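Local coordinates for protein aerobactin synthase IucC (Klebsiella pneumoniae, PDB 6CN7) that probably joins a second N-acetyl-N-hydroxylysine to N-citryl-N-acetyl-N-hydroxylysine at the expense of ATP, completing the siderophore aerobactin, at residues 399-404 / 434-439; 26-31 / 85-90. The protein carries 5 engineered substitutions. One frame throughout, in Å; residues are numbered along the deposited sequence.

Interaction 1 of 2, residues 399-404 / 434-439; sequences LTQLFR and KGVPQR
Q401 and L402, on successive positions of helix 395-417, receive the strand beginning at V436, and P437 is the residue both of them meet. The helix runs nearly along the strand, the two short axes crossing at 21° and coming within 8.3 Å of each other. P437 directs its ring at the helix, and CG approaches the backbone of L402, lying 4.1 Å from L402 CA. The same corner of the ring is 4.4 Å from L402 CB, so the leucine is met at the root of its side chain. The L402 side chain also packs on L430 and L373.

Q401 takes the other part of the contact. With its CG anti to the backbone N (chi1 -177°), that atom lies 4.1 Å from V436 CG1, the two side chains crossing at about a right angle, and 4.3 Å from P437 CG. The bend at chi2 (67°) then turns the amide so that NE2 faces the P437 carbonyl. NE2 is 3.6 Å from P437 O, a polar approach too long to count as a hydrogen bond.

Just ahead of the strand, K434 and G435 form the two-residue turn of the hairpin that joins strands 428-433 and 436-442. G435 O accepts a hydrogen bond from W398 NE1, which ties this turn to the same helix. The contact itself is thus mainly apolar: P437, V436 CG1 and the aliphatic part of Q401 join helix to hairpin by van der Waals contact, and the glutamine amide adds at most a loose electrostatic attraction.

Interaction 2 of 2, residues 26-31 / 85-90; sequences EQVFHA and PVLSMS
Beside the meeting of V28 with V86 and L87, a salt bridge joins E26 OE2 to K140 NZ, made at the end of helix 4-25 and away from the apolar contact. Q27, with positive phi, then closes that helix in a Schellman motif, and the chain turns so that V28 faces the end of helix 76-87.

One methyl does the work. V28 CG1, held anti to the backbone N (chi1 174°), is 3.5 Å from V86 CG1, a close meeting of two methyl tips whose side chains approach at a slant. V28 CG1 also touches L87 CD2 at 4.1 Å, here with the side chains about perpendicular. The leucine points its branch that way although its CB does not head for V28.

Around this, V28 rests on L23, V86 on L43 and P44, and L87 on V548. S88, also with positive phi, ends helix 76-87 in a second Schellman motif, whose bond from S88 N to P85 O is weak (3.4 Å). The loop after helix 4-25 thus meets the end of helix 76-87 through branched aliphatic side chains, by van der Waals contact and with probably a modest hydrophobic gain at the surface; the polar bonds named lie within or beyond each segment, none between the two.

In the fold
Interactions 1 and 2 do not touch: their centres are 39 Å apart and their nearest atoms about 21 Å. In chain order they follow one another, interaction 2 being complete before interaction 1 begins. Interaction 2 lies at the surface, its centre 26 Å from that of the chain, and joins the loop after helix 4-25 to the end of helix 76-87; the strands of the small antiparallel sheet, 32-62, lie between them in sequence. Interaction 1 is partly buried, 20 Å from the chain centre, and sets helix 395-417 against a hairpin of a mixed sheet. A MES molecule, probably from the crystallisation liquor and so no guide to the active site, hydrogen-bonds to G435 N there. Neither contact involves the other protein chain.

Interaction 1 of 2, residues 399-404 / 434-439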
loop_
_atom_site.group_PDB
_atom_site.type_symbol
_atom_site.label_atom_id
_atom_site.label_comp_id
_atom_site.label_asym_id
_atom_site.label_seq_id
_atom_site.Cartn_x
_atom_site.Cartn_y
_atom_site.Cartn_z
ATOM N N LEU A 399 42.039 -8.025 19.693
ATOM C CA LEU A 399 40.955 -8.974 19.934
ATOM C C LEU A 399 40.682 -9.137 21.425
ATOM O O LEU A 399 39.520 -9.186 21.847
ATOM C CB LEU A 399 41.290 -10.326 19.304
ATOM C CG LEU A 399 40.913 -10.506 17.832
ATOM C CD1 LEU A 399 41.665 -9.537 16.946
ATOM C CD2 LEU A 399 41.188 -11.933 17.394
ATOM N N THR A 400 41.738 -9.242 22.235
ATOM C CA THR A 400 41.548 -9.368 23.677
ATOM C C THR A 400 40.739 -8.197 24.220
ATOM O O THR A 400 39.824 -8.384 25.031
ATOM C CB THR A 400 42.904 -9.460 24.382
ATOM O OG1 THR A 400 43.580 -10.653 23.969
ATOM C CG2 THR A 400 42.733 -9.480 25.904
ATOM N N GLN A 401 41.064 -6.979 23.783
ATOM C CA GLN A 401 40.294 -5.810 24.196
ATOM C C GLN A 401 38.831 -5.948 23.788
ATOM O O GLN A 401 37.927 -5.655 24.578
ATOM C CB GLN A 401 40.908 -4.547 23.591
ATOM C CG GLN A 401 40.230 -3.249 24.009
ATOM C CD GLN A 401 40.415 -2.944 25.477
ATOM O OE1 GLN A 401 41.202 -3.593 26.168
ATOM N NE2 GLN A 401 39.688 -1.947 25.965
ATOM N N LEU A 402 38.579 -6.395 22.555
ATOM C CA LEU A 402 37.205 -6.580 22.096
ATOM C C LEU A 402 36.458 -7.573 22.979
ATOM O O LEU A 402 35.288 -7.356 23.318
ATOM C CB LEU A 402 37.198 -7.055 20.642
ATOM C CG LEU A 402 35.831 -7.387 20.031
ATOM C CD1 LEU A 402 34.972 -6.138 19.900
ATOM C CD2 LEU A 402 36.006 -8.062 18.683
ATOM N N PHE A 403 37.116 -8.670 23.359
ATOM C CA PHE A 403 36.445 -9.696 24.150
ATOM C C PHE A 403 36.155 -9.209 25.564
ATOM O O PHE A 403 35.109 -9.537 26.137
ATOM C CB PHE A 403 37.296 -10.966 24.183
ATOM C CG PHE A 403 37.480 -11.615 22.835
ATOM C CD1 PHE A 403 36.512 -11.504 21.850
ATOM C CD2 PHE A 403 38.625 -12.341 22.557
ATOM C CE1 PHE A 403 36.683 -12.103 20.617
ATOM C CE2 PHE A 403 38.801 -12.942 21.324
ATOM C CZ PHE A 403 37.828 -12.824 20.354
ATOM N N ARG A 404 37.068 -8.429 26.147
ATOM C CA ARG A 404 36.823 -7.883 27.479
ATOM C C ARG A 404 35.712 -6.842 27.455
ATOM O O ARG A 404 35.007 -6.662 28.456
ATOM C CB ARG A 404 38.108 -7.275 28.040
ATOM C CG ARG A 404 39.277 -8.246 28.132
ATOM C CD ARG A 404 40.575 -7.506 28.422
ATOM N NE ARG A 404 40.579 -6.947 29.768
ATOM C CZ ARG A 404 41.363 -5.954 30.173
ATOM N NH1 ARG A 404 42.219 -5.380 29.335
ATOM N NH2 ARG A 404 41.283 -5.529 31.425
ATOM N N LYS A 434 40.100 5.890 17.546
ATOM C CA LYS A 434 41.389 5.588 16.932
ATOM C C LYS A 434 41.593 4.080 16.794
ATOM O O LYS A 434 42.643 3.531 17.137
ATOM C CB LYS A 434 42.529 6.228 17.727
ATOM C CG LYS A 434 42.410 7.740 17.830
ATOM C CD LYS A 434 43.682 8.374 18.365
ATOM C CE LYS A 434 43.627 9.888 18.238
ATOM N NZ LYS A 434 42.424 10.460 18.907
ATOM N N GLY A 435 40.561 3.406 16.287
ATOM C CA GLY A 435 40.648 2.002 15.951
ATOM C C GLY A 435 40.467 1.037 17.101
ATOM O O GLY A 435 40.490 -0.178 16.870
ATOM N N VAL A 436 40.278 1.526 18.323
ATOM C CA VAL A 436 40.169 0.659 19.495
ATOM C C VAL A 436 38.733 0.683 20.006
ATOM O O VAL A 436 38.127 1.762 20.075
ATOM C CB VAL A 436 41.144 1.095 20.600
ATOM C CG1 VAL A 436 41.017 0.185 21.821
ATOM C CG2 VAL A 436 42.570 1.094 20.077
ATOM N N PRO A 437 38.143 -0.459 20.371
ATOM C CA PRO A 437 36.829 -0.432 21.036
ATOM C C PRO A 437 36.965 0.024 22.483
ATOM O O PRO A 437 37.630 -0.627 23.290
ATOM C CB PRO A 437 36.349 -1.886 20.941
ATOM C CG PRO A 437 37.569 -2.694 20.711
ATOM C CD PRO A 437 38.530 -1.823 19.967
ATOM N N GLN A 438 36.329 1.151 22.805
ATOM C CA GLN A 438 36.408 1.720 24.148
ATOM C C GLN A 438 35.497 0.978 25.114
ATOM O O GLN A 438 35.922 0.581 26.203
ATOM C CB GLN A 438 36.028 3.203 24.110
ATOM C CG GLN A 438 36.801 4.031 23.101
ATOM C CD GLN A 438 38.208 4.350 23.562
ATOM O OE1 GLN A 438 38.409 4.875 24.655
ATOM N NE2 GLN A 438 39.192 4.036 22.729
ATOM N N ARG A 439 34.238 0.792 24.727
ATOM C CA ARG A 439 33.252 0.132 25.568
ATOM C C ARG A 439 32.067 -0.248 24.694
ATOM O O ARG A 439 31.969 0.162 23.534
ATOM C CB ARG A 439 32.826 1.027 26.734
ATOM C CG ARG A 439 32.327 2.405 26.330
ATOM C CD ARG A 439 32.289 3.309 27.546
ATOM N NE ARG A 439 31.621 4.583 27.300
ATOM C CZ ARG A 439 32.226 5.675 26.846
ATOM N NH1 ARG A 439 33.524 5.659 26.571
ATOM N NH2 ARG A 439 31.531 6.789 26.662
#

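Interaction 2 of 2, residues 26-31 / 85-90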
loop_
_atom_site.group_PDB
_atom_site.type_symbol
_atom_site.label_atom_id
_atom_site.label_comp_id
_atom_site.label_asym_id
_atom_site.label_seq_id
_atom_site.Cartn_x
_atom_site.Cartn_y
_atom_site.Cartn_z
ATOM N N GLU A 26 23.350 -25.853 8.650
ATOM C CA GLU A 26 22.125 -26.278 9.316
ATOM C C GLU A 26 21.775 -27.735 9.038
ATOM O O GLU A 26 20.773 -28.224 9.567
ATOM C CB GLU A 26 20.960 -25.382 8.889
ATOM C CG GLU A 26 21.034 -23.963 9.429
ATOM C CD GLU A 26 20.918 -23.908 10.941
ATOM O OE1 GLU A 26 20.393 -24.873 11.535
ATOM O OE2 GLU A 26 21.354 -22.900 11.536
ATOM N N GLN A 27 22.564 -28.428 8.217
ATOM C CA GLN A 27 22.395 -29.849 7.923
ATOM C C GLN A 27 21.159 -30.140 7.080
ATOM O O GLN A 27 20.691 -31.284 7.045
ATOM C CB GLN A 27 22.360 -30.685 9.208
ATOM C CG GLN A 27 23.688 -30.712 9.946
ATOM C CD GLN A 27 23.662 -31.610 11.164
ATOM O OE1 GLN A 27 22.630 -31.760 11.821
ATOM N NE2 GLN A 27 24.800 -32.222 11.469
ATOM N N VAL A 28 20.614 -29.133 6.392
ATOM C CA VAL A 28 19.590 -29.398 5.386
ATOM C C VAL A 28 20.129 -30.356 4.333
ATOM O O VAL A 28 19.391 -31.195 3.802
ATOM C CB VAL A 28 19.106 -28.073 4.763
ATOM C CG1 VAL A 28 18.133 -28.329 3.614
ATOM C CG2 VAL A 28 18.456 -27.203 5.830
ATOM N N PHE A 29 21.413 -30.240 4.010
ATOM C CA PHE A 29 22.108 -31.205 3.174
ATOM C C PHE A 29 23.580 -31.186 3.567
ATOM O O PHE A 29 24.032 -30.302 4.298
ATOM C CB PHE A 29 21.914 -30.900 1.684
ATOM C CG PHE A 29 21.922 -29.435 1.354
ATOM C CD1 PHE A 29 23.069 -28.680 1.525
ATOM C CD2 PHE A 29 20.786 -28.814 0.860
ATOM C CE1 PHE A 29 23.079 -27.333 1.220
ATOM C CE2 PHE A 29 20.792 -27.466 0.552
ATOM C CZ PHE A 29 21.938 -26.725 0.732
ATOM N N HIS A 30 24.328 -32.175 3.082
ATOM C CA HIS A 30 25.721 -32.362 3.471
ATOM C C HIS A 30 26.615 -32.306 2.242
ATOM O O HIS A 30 26.403 -33.050 1.277
ATOM C CB HIS A 30 25.913 -33.693 4.201
ATOM C CG HIS A 30 25.192 -33.774 5.511
ATOM N ND1 HIS A 30 23.849 -34.072 5.605
ATOM C CD2 HIS A 30 25.626 -33.591 6.780
ATOM C CE1 HIS A 30 23.489 -34.073 6.876
ATOM N NE2 HIS A 30 24.549 -33.783 7.609
ATOM N N ALA A 31 27.620 -31.434 2.288
ATOM C CA ALA A 31 28.559 -31.299 1.185
ATOM C C ALA A 31 29.560 -32.446 1.214
ATOM O O ALA A 31 30.128 -32.760 2.263
ATOM C CB ALA A 31 29.293 -29.963 1.266
ATOM N N PRO A 85 11.392 -28.982 -3.242
ATOM C CA PRO A 85 11.194 -30.335 -2.693
ATOM C C PRO A 85 11.928 -30.546 -1.384
ATOM O O PRO A 85 11.411 -31.220 -0.484
ATOM C CB PRO A 85 11.738 -31.253 -3.800
ATOM C CG PRO A 85 11.951 -30.374 -5.000
ATOM C CD PRO A 85 12.201 -29.006 -4.470
ATOM N N VAL A 86 13.130 -29.982 -1.252
ATOM C CA VAL A 86 13.935 -30.195 -0.052
ATOM C C VAL A 86 13.193 -29.691 1.179
ATOM O O VAL A 86 13.145 -30.364 2.216
ATOM C CB VAL A 86 15.306 -29.511 -0.203
ATOM C CG1 VAL A 86 16.152 -29.709 1.048
ATOM C CG2 VAL A 86 16.033 -30.047 -1.431
ATOM N N LEU A 87 12.607 -28.500 1.085
ATOM C CA LEU A 87 11.943 -27.867 2.216
ATOM C C LEU A 87 10.429 -28.031 2.190
ATOM O O LEU A 87 9.755 -27.563 3.114
ATOM C CB LEU A 87 12.303 -26.376 2.260
ATOM C CG LEU A 87 13.798 -26.073 2.415
ATOM C CD1 LEU A 87 14.062 -24.573 2.358
ATOM C CD2 LEU A 87 14.340 -26.658 3.712
ATOM N N SER A 88 9.880 -28.684 1.168
ATOM C CA SER A 88 8.450 -28.982 1.102
ATOM C C SER A 88 7.622 -27.697 1.154
ATOM O O SER A 88 6.781 -27.498 2.032
ATOM C CB SER A 88 8.052 -29.940 2.229
ATOM O OG SER A 88 8.882 -31.089 2.238
ATOM N N MET A 89 7.880 -26.823 0.187
ATOM C CA MET A 89 7.227 -25.525 0.117
ATOM C C MET A 89 6.055 -25.579 -0.852
ATOM O O MET A 89 6.122 -26.245 -1.890
ATOM C CB MET A 89 8.213 -24.440 -0.327
ATOM C CG MET A 89 9.667 -24.720 0.045
ATOM S SD MET A 89 10.796 -23.398 -0.450
ATOM C CE MET A 89 10.886 -22.466 1.066
ATOM N N SER A 90 4.979 -24.878 -0.507
ATOM C CA SER A 90 3.858 -24.713 -1.417
ATOM C C SER A 90 4.210 -23.697 -2.498
ATOM O O SER A 90 5.173 -22.935 -2.381
ATOM C CB SER A 90 2.612 -24.256 -0.658
ATOM O OG SER A 90 2.857 -23.042 0.032
#